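Local coordinates for alginate lyase (PDB 5GMT), which is an alginate lyase of polysaccharide lyase family 14 that prefers polymannuronate, probably cleaving its glycosidic bonds by beta-elimination, at residues M242-F247 with K266-L271; R230-N233 with H237-R240. One frame throughout, in Å; residues are numbered along the deposited sequence.

Contact 1. Residues M242-F247 with K266-L271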
ATOM      1  N   MET A 242       5.016  -6.769  -1.224  1.00  6.67           N
ATOM      2  CA  MET A 242       3.958  -5.793  -1.459  1.00  5.26           C
ATOM      3  C   MET A 242       2.599  -6.310  -1.016  1.00  5.73           C
ATOM      4  O   MET A 242       2.201  -7.425  -1.374  1.00  8.46           O
ATOM      5  CB  MET A 242       3.876  -5.412  -2.938  1.00  7.27           C
ATOM      6  CG  MET A 242       2.735  -4.418  -3.221  1.00  7.47           C
ATOM      7  SD  MET A 242       2.493  -4.008  -4.962  1.00  7.36           S
ATOM      8  CE  MET A 242       2.192  -5.622  -5.665  1.00  8.64           C
ATOM      9  N   PHE A 243       1.903  -5.489  -0.236  1.00  4.91           N
ATOM     10  CA  PHE A 243       0.511  -5.731   0.140  1.00  5.84           C
ATOM     11  C   PHE A 243      -0.337  -4.963  -0.861  1.00  5.38           C
ATOM     12  O   PHE A 243      -0.547  -3.772  -0.697  1.00  4.72           O
ATOM     13  CB  PHE A 243       0.294  -5.307   1.610  1.00  5.17           C
ATOM     14  CG  PHE A 243      -1.100  -5.536   2.157  1.00  5.99           C
ATOM     15  CD1 PHE A 243      -2.033  -6.302   1.483  1.00  8.03           C
ATOM     16  CD2 PHE A 243      -1.407  -5.107   3.448  1.00  7.32           C
ATOM     17  CE1 PHE A 243      -3.304  -6.518   2.030  1.00 10.88           C
ATOM     18  CE2 PHE A 243      -2.662  -5.345   4.012  1.00 10.03           C
ATOM     19  CZ  PHE A 243      -3.601  -6.042   3.312  1.00  9.24           C
ATOM     20  N   PHE A 244      -0.753  -5.635  -1.936  1.00  6.47           N
ATOM     21  CA  PHE A 244      -1.648  -4.989  -2.895  1.00  5.50           C
ATOM     22  C   PHE A 244      -3.028  -4.956  -2.276  1.00  5.67           C
ATOM     23  O   PHE A 244      -3.591  -5.992  -1.935  1.00  5.92           O
ATOM     24  CB  PHE A 244      -1.681  -5.699  -4.252  1.00  6.78           C
ATOM     25  CG  PHE A 244      -2.467  -4.940  -5.300  1.00  5.82           C
ATOM     26  CD1 PHE A 244      -1.830  -4.037  -6.142  1.00  6.03           C
ATOM     27  CD2 PHE A 244      -3.840  -5.110  -5.421  1.00  7.04           C
ATOM     28  CE1 PHE A 244      -2.548  -3.322  -7.103  1.00  6.04           C
ATOM     29  CE2 PHE A 244      -4.564  -4.393  -6.387  1.00  5.76           C
ATOM     30  CZ  PHE A 244      -3.910  -3.504  -7.218  1.00  4.24           C
ATOM     31  N   SER A 245      -3.574  -3.756  -2.130  1.00  5.22           N
ATOM     32  CA  SER A 245      -4.824  -3.588  -1.407  1.00  5.79           C
ATOM     33  C   SER A 245      -5.491  -2.323  -1.914  1.00  6.39           C
ATOM     34  O   SER A 245      -4.903  -1.264  -1.831  1.00  6.62           O
ATOM     35  CB  SER A 245      -4.544  -3.495   0.094  1.00  5.09           C
ATOM     36  OG  SER A 245      -5.728  -3.407   0.851  1.00  7.91           O
ATOM     37  N   THR A 246      -6.698  -2.426  -2.457  1.00  5.90           N
ATOM     38  CA  THR A 246      -7.401  -1.219  -2.880  1.00  4.07           C
ATOM     39  C   THR A 246      -8.916  -1.465  -2.918  1.00  6.48           C
ATOM     40  O   THR A 246      -9.414  -2.452  -3.486  1.00  6.10           O
ATOM     41  CB  THR A 246      -6.864  -0.702  -4.260  1.00  4.42           C
ATOM     42  OG1 THR A 246      -7.352   0.625  -4.514  1.00  7.31           O
ATOM     43  CG2 THR A 246      -7.251  -1.638  -5.413  1.00  7.48           C
ATOM     44  N   PHE A 247      -9.623  -0.559  -2.255  1.00  5.69           N
ATOM     45  CA  PHE A 247     -11.063  -0.595  -2.082  1.00  7.80           C
ATOM     46  C   PHE A 247     -11.414   0.683  -1.337  1.00 10.16           C
ATOM     47  O   PHE A 247     -10.538   1.290  -0.717  1.00  6.01           O
ATOM     48  CB  PHE A 247     -11.513  -1.833  -1.297  1.00  5.84           C
ATOM     49  CG  PHE A 247     -10.833  -1.991   0.035  1.00  5.64           C
ATOM     50  CD1 PHE A 247      -9.700  -2.788   0.160  1.00  6.57           C
ATOM     51  CD2 PHE A 247     -11.325  -1.348   1.160  1.00  7.32           C
ATOM     52  CE1 PHE A 247      -9.071  -2.939   1.392  1.00  9.03           C
ATOM     53  CE2 PHE A 247     -10.714  -1.497   2.385  1.00  6.55           C
ATOM     54  CZ  PHE A 247      -9.584  -2.299   2.505  1.00  7.42           C
ATOM     55  N   LYS A 266       0.707   0.306 -13.167  1.00  6.85           N
ATOM     56  CA  LYS A 266       1.772  -0.203 -14.028  1.00  8.07           C
ATOM     57  C   LYS A 266       3.140   0.078 -13.399  1.00 10.16           C
ATOM     58  O   LYS A 266       3.223   0.750 -12.371  1.00  7.01           O
ATOM     59  CB  LYS A 266       1.673   0.429 -15.421  1.00  6.64           C
ATOM     60  CG  LYS A 266       1.981   1.925 -15.434  1.00  8.35           C
ATOM     61  CD  LYS A 266       1.806   2.529 -16.841  1.00 11.95           C
ATOM     62  CE  LYS A 266       2.079   4.025 -16.848  1.00 11.70           C
ATOM     63  NZ  LYS A 266       3.506   4.361 -16.476  1.00 14.27           N
ATOM     64  N   ASN A 267       4.207  -0.450 -13.999  1.00  8.72           N
ATOM     65  CA  ASN A 267       5.566  -0.061 -13.613  1.00  7.61           C
ATOM     66  C   ASN A 267       5.861  -0.291 -12.116  1.00  7.79           C
ATOM     67  O   ASN A 267       6.375   0.596 -11.434  1.00  8.62           O
ATOM     68  CB  ASN A 267       5.789   1.412 -13.982  1.00  9.33           C
ATOM     69  CG  ASN A 267       7.253   1.801 -14.003  1.00 20.79           C
ATOM     70  OD1 ASN A 267       8.135   0.940 -14.039  1.00 25.50           O
ATOM     71  ND2 ASN A 267       7.525   3.112 -13.979  1.00 24.09           N
ATOM     72  N   PHE A 268       5.507  -1.475 -11.624  1.00  8.53           N
ATOM     73  CA  PHE A 268       5.887  -1.913 -10.276  1.00  9.88           C
ATOM     74  C   PHE A 268       7.385  -2.179 -10.172  1.00 10.04           C
ATOM     75  O   PHE A 268       7.979  -2.752 -11.084  1.00  9.88           O
ATOM     76  CB  PHE A 268       5.144  -3.197  -9.894  1.00 10.00           C
ATOM     77  CG  PHE A 268       3.671  -3.024  -9.696  1.00 10.49           C
ATOM     78  CD1 PHE A 268       3.155  -2.770  -8.432  1.00  7.77           C
ATOM     79  CD2 PHE A 268       2.793  -3.137 -10.767  1.00  9.41           C
ATOM     80  CE1 PHE A 268       1.795  -2.615  -8.252  1.00  5.55           C
ATOM     81  CE2 PHE A 268       1.429  -2.998 -10.582  1.00  7.21           C
ATOM     82  CZ  PHE A 268       0.931  -2.745  -9.317  1.00  9.89           C
ATOM     83  N   GLN A 269       7.990  -1.798  -9.050  1.00 10.56           N
ATOM     84  CA  GLN A 269       9.389  -2.130  -8.766  1.00  7.87           C
ATOM     85  C   GLN A 269       9.605  -2.309  -7.271  1.00  9.04           C
ATOM     86  O   GLN A 269       9.056  -1.554  -6.467  1.00  7.64           O
ATOM     87  CB  GLN A 269      10.348  -1.039  -9.238  1.00 11.93           C
ATOM     88  CG  GLN A 269      10.234  -0.579 -10.665  1.00 19.27           C
ATOM     89  CD  GLN A 269      11.168   0.591 -10.925  1.00 23.47           C
ATOM     90  OE1 GLN A 269      12.347   0.545 -10.571  1.00 26.52           O
ATOM     91  NE2 GLN A 269      10.637   1.653 -11.513  1.00 32.71           N
ATOM     92  N   ILE A 270      10.429  -3.283  -6.905  1.00  9.03           N
ATOM     93  CA  ILE A 270      10.882  -3.386  -5.530  1.00  9.44           C
ATOM     94  C   ILE A 270      12.399  -3.380  -5.539  1.00 11.79           C
ATOM     95  O   ILE A 270      13.034  -4.225  -6.188  1.00 11.85           O
ATOM     96  CB  ILE A 270      10.341  -4.648  -4.829  1.00 11.04           C
ATOM     97  CG1 ILE A 270       8.834  -4.506  -4.594  1.00  8.35           C
ATOM     98  CG2 ILE A 270      11.042  -4.859  -3.504  1.00  6.71           C
ATOM     99  CD1 ILE A 270       8.191  -5.736  -3.959  1.00  9.54           C
ATOM    100  N   LEU A 271      12.970  -2.395  -4.853  1.00  7.81           N
ATOM    101  CA  LEU A 271      14.417  -2.299  -4.679  1.00 11.47           C
ATOM    102  C   LEU A 271      14.802  -2.550  -3.236  1.00 14.40           C
ATOM    103  O   LEU A 271      13.982  -2.366  -2.331  1.00  8.64           O
ATOM    104  CB  LEU A 271      14.934  -0.918  -5.098  1.00 12.07           C
ATOM    105  CG  LEU A 271      14.593  -0.461  -6.512  1.00 14.33           C
ATOM    106  CD1 LEU A 271      13.269   0.291  -6.513  1.00 12.52           C
ATOM    107  CD2 LEU A 271      15.721   0.414  -7.040  1.00 18.93           C
TER
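Met242 and Phe244 meet Phe268 and Ile270 in an apolar contact between the two antiparallel sheets of a beta-sandwich, the fold of the concanavalin-like clan to which this family is assigned. Strand 242-247 belongs to one sheet and strand 266-271 to the other. Their axes pass 10.6 Å apart and run roughly antiparallel, at 151°, and mainly apolar side chains bridge the space between them, with no hydrogen bond across it. Phe268 and Met242 contribute the largest shares, the Phe268 ring touching both Met242 and Phe244. Phe268 belongs, with Asn267, to a G1 beta bulge formed against strand 14-19, and the Phe268 ring projects between the sheets. Phe244 comes to the edge of this ring, near its plane, with CE1 lying 4.2 Å from Phe268 CZ; the two side chains cross at about a right angle. Phe35 packs edge-to-face with Phe268, and Phe79 stacks on Phe244, so the pair is part of a larger aromatic core. An alanine in place of Phe268 would probably open a gap between the sheets and leave the Met242 sulfur without this aromatic partner. Ile270 reaches Met242 more loosely, its CD1 4.4 Å from Met242 CB, and also touches Leu95 of strand 92-102. Met242 sends CG anti to its own nitrogen (chi1 178°), which carries the sulfur across to the aromatic ring in an oblique Met-aromatic contact. SD stands 3.6 Å from Phe268 CE1, and beyond it the chain bends so that the methyl CE also stays close, 4.0 Å from that same CE1.

Contact 2. Residues R230-N233 with H237-R240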
ATOM      1  N   ARG A 230       8.466   2.199  15.120  1.00  6.15           N
ATOM      2  CA  ARG A 230       8.752   0.813  15.448  1.00  5.58           C
ATOM      3  C   ARG A 230       7.859  -0.090  14.598  1.00  6.88           C
ATOM      4  O   ARG A 230       6.631   0.059  14.622  1.00  8.96           O
ATOM      5  CB  ARG A 230       8.512   0.552  16.941  1.00  8.17           C
ATOM      6  CG  ARG A 230       8.536  -0.909  17.294  1.00 10.67           C
ATOM      7  CD  ARG A 230       8.588  -1.110  18.785  1.00 20.56           C
ATOM      8  NE  ARG A 230       9.904  -0.799  19.317  1.00 19.72           N
ATOM      9  CZ  ARG A 230      10.130  -0.001  20.357  1.00 18.29           C
ATOM     10  NH1 ARG A 230       9.127   0.575  20.993  1.00 22.89           N
ATOM     11  NH2 ARG A 230      11.370   0.208  20.770  1.00 16.23           N
ATOM     12  N   MET A 231       8.470  -0.994  13.828  1.00  7.23           N
ATOM     13  CA  MET A 231       7.721  -1.947  13.013  1.00  8.36           C
ATOM     14  C   MET A 231       7.742  -3.342  13.626  1.00  7.62           C
ATOM     15  O   MET A 231       6.838  -4.147  13.400  1.00  5.80           O
ATOM     16  CB  MET A 231       8.283  -2.021  11.591  1.00  8.56           C
ATOM     17  CG  MET A 231       8.044  -0.781  10.745  1.00 10.36           C
ATOM     18  SD  MET A 231       9.240   0.504  11.140  1.00  8.44           S
ATOM     19  CE  MET A 231       9.197   1.459   9.608  1.00  9.36           C
ATOM     20  N   ARG A 232       8.790  -3.636  14.386  1.00 10.16           N
ATOM     21  CA  ARG A 232       8.966  -4.991  14.897  1.00  8.55           C
ATOM     22  C   ARG A 232       9.566  -4.985  16.305  1.00 11.82           C
ATOM     23  O   ARG A 232      10.252  -4.036  16.695  1.00  8.05           O
ATOM     24  CB  ARG A 232       9.854  -5.788  13.948  1.00  8.78           C
ATOM     25  CG  ARG A 232      11.198  -5.121  13.735  1.00  9.56           C
ATOM     26  CD  ARG A 232      12.164  -5.970  12.935  1.00  9.50           C
ATOM     27  NE  ARG A 232      13.469  -5.319  12.856  1.00  8.65           N
ATOM     28  CZ  ARG A 232      14.580  -5.920  12.453  1.00 11.24           C
ATOM     29  NH1 ARG A 232      14.561  -7.198  12.096  1.00  9.61           N
ATOM     30  NH2 ARG A 232      15.721  -5.241  12.428  1.00 10.48           N
ATOM     31  N   ASN A 233       9.300  -6.047  17.061  1.00 11.44           N
ATOM     32  CA  ASN A 233       9.887  -6.189  18.399  1.00 12.34           C
ATOM     33  C   ASN A 233      10.805  -7.386  18.502  1.00 15.93           C
ATOM     34  O   ASN A 233      11.365  -7.661  19.564  1.00 14.24           O
ATOM     35  CB  ASN A 233       8.802  -6.287  19.472  1.00 11.30           C
ATOM     36  CG  ASN A 233       8.190  -4.943  19.797  1.00 14.55           C
ATOM     37  OD1 ASN A 233       8.868  -4.049  20.312  1.00 19.13           O
ATOM     38  ND2 ASN A 233       6.907  -4.790  19.502  1.00 13.42           N
ATOM     39  N   HIS A 237      11.591 -10.777  12.364  1.00 13.23           N
ATOM     40  CA  HIS A 237      10.692 -10.051  11.445  1.00  8.72           C
ATOM     41  C   HIS A 237      11.478  -9.250  10.410  1.00  9.74           C
ATOM     42  O   HIS A 237      12.451  -8.560  10.747  1.00 10.27           O
ATOM     43  CB  HIS A 237       9.767  -9.089  12.205  1.00 10.55           C
ATOM     44  CG  HIS A 237       8.746  -9.771  13.058  1.00  7.85           C
ATOM     45  ND1 HIS A 237       7.732  -9.086  13.695  1.00 13.08           N
ATOM     46  CD2 HIS A 237       8.583 -11.075  13.383  1.00 13.50           C
ATOM     47  CE1 HIS A 237       6.985  -9.940  14.370  1.00 16.12           C
ATOM     48  NE2 HIS A 237       7.484 -11.152  14.208  1.00 12.78           N
ATOM     49  N   HIS A 238      11.043  -9.326   9.152  1.00  8.15           N
ATOM     50  CA  HIS A 238      11.665  -8.567   8.070  1.00  7.56           C
ATOM     51  C   HIS A 238      10.615  -8.120   7.058  1.00  8.01           C
ATOM     52  O   HIS A 238       9.454  -8.501   7.153  1.00  6.36           O
ATOM     53  CB  HIS A 238      12.741  -9.404   7.371  1.00  8.02           C
ATOM     54  CG  HIS A 238      13.788  -9.929   8.305  1.00  9.91           C
ATOM     55  ND1 HIS A 238      14.822  -9.147   8.778  1.00 10.99           N
ATOM     56  CD2 HIS A 238      13.952 -11.152   8.863  1.00 12.39           C
ATOM     57  CE1 HIS A 238      15.583  -9.871   9.582  1.00 12.12           C
ATOM     58  NE2 HIS A 238      15.078 -11.091   9.647  1.00 12.16           N
ATOM     59  N   LEU A 239      11.022  -7.298   6.100  1.00  7.34           N
ATOM     60  CA  LEU A 239      10.106  -6.896   5.033  1.00  5.97           C
ATOM     61  C   LEU A 239       9.916  -8.078   4.102  1.00  9.17           C
ATOM     62  O   LEU A 239      10.880  -8.779   3.796  1.00  6.99           O
ATOM     63  CB  LEU A 239      10.652  -5.683   4.282  1.00  6.01           C
ATOM     64  CG  LEU A 239      10.477  -4.367   5.035  1.00  8.69           C
ATOM     65  CD1 LEU A 239      11.572  -3.375   4.642  1.00  9.40           C
ATOM     66  CD2 LEU A 239       9.090  -3.796   4.749  1.00  6.75           C
ATOM     67  N   ARG A 240       8.679  -8.304   3.656  1.00  8.47           N
ATOM     68  CA  ARG A 240       8.371  -9.497   2.869  1.00  5.72           C
ATOM     69  C   ARG A 240       7.959  -9.187   1.435  1.00  8.84           C
ATOM     70  O   ARG A 240       8.119 -10.023   0.546  1.00  9.63           O
ATOM     71  CB  ARG A 240       7.262 -10.300   3.555  1.00  7.31           C
ATOM     72  CG  ARG A 240       7.611 -10.775   4.979  1.00  7.04           C
ATOM     73  CD  ARG A 240       8.805 -11.737   4.969  1.00 10.19           C
ATOM     74  NE  ARG A 240       9.192 -12.114   6.328  1.00  9.96           N
ATOM     75  CZ  ARG A 240      10.374 -12.625   6.656  1.00 11.14           C
ATOM     76  NH1 ARG A 240      11.289 -12.849   5.716  1.00  7.44           N
ATOM     77  NH2 ARG A 240      10.644 -12.898   7.926  1.00  8.04           N
TER
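Arg232 lies against His237 and donates a hydrogen bond to its backbone carbonyl, closing the turn through which the chain passes from one sheet of the sandwich to the other. The tight part is the aliphatic stem of the arginine. Its CB meets His237 CB at 3.7 Å, and the two side chains slide past each other in opposite directions, with His237 ND1 also near Arg232 CB. With CG placed between the backbone nitrogen and the carbonyl carbon (chi1 57°), the chain then runs out fully extended from CG to NE and passes beside the carbonyl oxygen, Arg232 CD being 3.4 Å from His237 O. This brings NH1 to the oxygen at 2.9 Å, almost in line with the C=O bond. The hydrogen bond itself is bent, however, with an N-H...O angle of 135°, and the oxygen sits 27° out of the guanidinium plane. A second grip comes from Asn201, whose backbone oxygen accepts a bond from Arg232 NE and so helps to fix the rotation of the group.

Toward the partly exposed side the fit loosens. His238 CE1 comes no closer than 3.8 Å to Arg232 NH1, obliquely and without a hydrogen bond; the ring is instead bonded through ND1 to Asp91, whose carboxylate is also a long, weak ion-pair partner of Arg232. Asn233, partly exposed, starts its side chain away from residues 237-240 and bonds to Asn158.

Met231 and Leu239 both touch Val198 of strand 191-199 and Phe137 of strand 136-143, one strand from each sheet. The contact thus lies at the end of the sandwich, where strand 222-229 has finished in one sheet and strand 238-247 begins in the other.

How the contacts relate
Contact 2 comes first along the chain and contact 1 follows in series, their centres 19 Å apart. Strand 238-247 serves both: its beginning takes part in contact 2 and its later half in contact 1, so that residues 237-240 lead, one residue later, into 242-247, with no other touch between the sites. Contact 2 lies about 16 Å from the centre of the chain, at the turn by which the chain crosses from one sheet to the other, whereas contact 1 is some 7 Å from that centre, in the sandwich core. One strand thus meets the preceding turn where it enters its sheet, partly through a hydrogen bond, and strand 261-272 of the facing sheet further along.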